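Local coordinates for hypothetical protein, similar to alpha-acetolactate decarboxylase (PDB 1XV2) that probably decarboxylates alpha-acetolactate to acetoin, as a zinc-binding member of the alpha-acetolactate decarboxylase family, at residues 50-55 and 157-162. Numbering follows the deposited sequence.
Sequences IFLDGK and AIVGFF
V159 reaches across to I50 and L52 with its two methyl groups divided between them, an instance of how two beta-sheets meet face to face through branched side chains, here with no hydrogen bond between the segments. CG2 of V159 lies 3.6 Å from CG2 of I50, while CG1 of V159 meets CD1 of L52 at 3.7 Å. In both pairs the side chains approach at a slant. In I50 a chi1 of -55° puts CG2 trans to the backbone N, which presents this short branch to the valine, and the longer CG1-CD1 arm leads away. L52 turns inward from its strand, and its fork spans two alternate residues on one face of the opposing strand: CD1 rests on V159 and CD2 comes to 4.3 Å from CB of A157. I158, between these two, points the other way, as strand alternation requires. The touching residues are buried, and the strand segments cross at 109°, so contact is confined to a small patch. Just beyond L52 the chain reverses in a type I' turn, closed by a hydrogen bond of 3.0 Å from N of K55 to O of L52, which returns it as strand 55-59. I50 also touches the zinc ligand H178 on strand 174-181, the neighbour of strand 154-163 on one edge; strand 113-118 pairs along the other, and I158 packs against both on the far face.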
loop_
_atom_site.group_PDB
_atom_site.type_symbol
_atom_site.label_atom_id
_atom_site.label_comp_id
_atom_site.label_asym_id
_atom_site.label_seq_id
_atom_site.Cartn_x
_atom_site.Cartn_y
_atom_site.Cartn_z
ATOM N N ILE A 50 14.417 15.407 6.874
ATOM C CA ILE A 50 13.913 16.102 5.699
ATOM C C ILE A 50 14.878 15.836 4.548
ATOM O O ILE A 50 16.055 16.192 4.625
ATOM C CB ILE A 50 13.833 17.642 5.895
ATOM C CG1 ILE A 50 13.003 17.992 7.129
ATOM C CG2 ILE A 50 13.214 18.284 4.659
ATOM C CD1 ILE A 50 13.769 17.899 8.434
ATOM N N PHE A 51 14.389 15.185 3.498
ATOM C CA PHE A 51 15.216 14.915 2.329
ATOM C C PHE A 51 15.000 16.102 1.398
ATOM O O PHE A 51 13.904 16.296 0.873
ATOM C CB PHE A 51 14.787 13.619 1.641
ATOM C CG PHE A 51 15.082 12.376 2.441
ATOM C CD1 PHE A 51 16.387 12.056 2.802
ATOM C CD2 PHE A 51 14.054 11.519 2.821
ATOM C CE1 PHE A 51 16.667 10.899 3.531
ATOM C CE2 PHE A 51 14.325 10.358 3.551
ATOM C CZ PHE A 51 15.633 10.051 3.905
ATOM N N LEU A 52 16.044 16.902 1.211
ATOM C CA LEU A 52 15.948 18.087 0.370
ATOM C C LEU A 52 17.139 18.227 -0.569
ATOM O O LEU A 52 18.284 18.311 -0.126
ATOM C CB LEU A 52 15.837 19.328 1.257
ATOM C CG LEU A 52 15.508 20.650 0.565
ATOM C CD1 LEU A 52 14.155 20.546 -0.126
ATOM C CD2 LEU A 52 15.505 21.769 1.597
ATOM N N ASP A 53 16.859 18.257 -1.868
ATOM C CA ASP A 53 17.899 18.388 -2.879
ATOM C C ASP A 53 18.973 17.309 -2.729
ATOM O O ASP A 53 20.167 17.603 -2.769
ATOM C CB ASP A 53 18.556 19.769 -2.793
ATOM C CG ASP A 53 17.596 20.905 -3.107
ATOM O OD1 ASP A 53 16.945 20.870 -4.172
ATOM O OD2 ASP A 53 17.504 21.844 -2.287
ATOM N N GLY A 54 18.542 16.064 -2.546
ATOM C CA GLY A 54 19.481 14.965 -2.409
ATOM C C GLY A 54 20.255 14.922 -1.105
ATOM O O GLY A 54 21.050 14.009 -0.886
ATOM N N LYS A 55 20.036 15.903 -0.237
ATOM C CA LYS A 55 20.727 15.941 1.047
ATOM C C LYS A 55 19.766 15.491 2.144
ATOM O O LYS A 55 18.552 15.632 2.007
ATOM C CB LYS A 55 21.224 17.360 1.339
ATOM C CG LYS A 55 21.932 18.029 0.165
ATOM C CD LYS A 55 23.129 17.224 -0.315
ATOM C CE LYS A 55 24.197 17.125 0.764
ATOM N NZ LYS A 55 24.691 18.466 1.193
ATOM N N ALA A 157 11.886 25.680 2.917
ATOM C CA ALA A 157 11.116 24.814 2.044
ATOM C C ALA A 157 10.360 23.743 2.806
ATOM O O ALA A 157 10.865 23.173 3.776
ATOM C CB ALA A 157 12.038 24.159 1.018
ATOM N N ILE A 158 9.137 23.489 2.360
ATOM C CA ILE A 158 8.299 22.455 2.942
ATOM C C ILE A 158 8.267 21.345 1.905
ATOM O O ILE A 158 8.090 21.611 0.718
ATOM C CB ILE A 158 6.837 22.915 3.144
ATOM C CG1 ILE A 158 6.742 23.953 4.265
ATOM C CG2 ILE A 158 5.958 21.706 3.437
ATOM C CD1 ILE A 158 5.327 24.454 4.503
ATOM N N VAL A 159 8.447 20.109 2.346
ATOM C CA VAL A 159 8.389 18.971 1.440
ATOM C C VAL A 159 7.516 17.935 2.119
ATOM O O VAL A 159 7.493 17.839 3.347
ATOM C CB VAL A 159 9.792 18.365 1.150
ATOM C CG1 VAL A 159 10.695 19.421 0.532
ATOM C CG2 VAL A 159 10.406 17.806 2.424
ATOM N N GLY A 160 6.779 17.175 1.324
ATOM C CA GLY A 160 5.915 16.167 1.895
ATOM C C GLY A 160 5.159 15.381 0.853
ATOM O O GLY A 160 5.442 15.471 -0.344
ATOM N N PHE A 161 4.177 14.617 1.311
ATOM C CA PHE A 161 3.385 13.787 0.424
ATOM C C PHE A 161 1.924 13.763 0.820
ATOM O O PHE A 161 1.576 13.963 1.983
ATOM C CB PHE A 161 3.911 12.353 0.457
ATOM C CG PHE A 161 5.350 12.233 0.088
ATOM C CD1 PHE A 161 5.745 12.278 -1.245
ATOM C CD2 PHE A 161 6.320 12.086 1.075
ATOM C CE1 PHE A 161 7.092 12.178 -1.592
ATOM C CE2 PHE A 161 7.667 11.987 0.740
ATOM C CZ PHE A 161 8.054 12.032 -0.597
ATOM N N PHE A 162 1.075 13.505 -0.162
ATOM C CA PHE A 162 -0.351 13.398 0.075
ATOM C C PHE A 162 -0.686 11.928 -0.104
ATOM O O PHE A 162 -0.286 11.310 -1.095
ATOM C CB PHE A 162 -1.142 14.222 -0.939
ATOM C CG PHE A 162 -2.631 14.082 -0.792
ATOM C CD1 PHE A 162 -3.319 14.806 0.178
ATOM C CD2 PHE A 162 -3.339 13.199 -1.598
ATOM C CE1 PHE A 162 -4.694 14.655 0.345
ATOM C CE2 PHE A 162 -4.715 13.038 -1.439
ATOM C CZ PHE A 162 -5.394 13.769 -0.462
#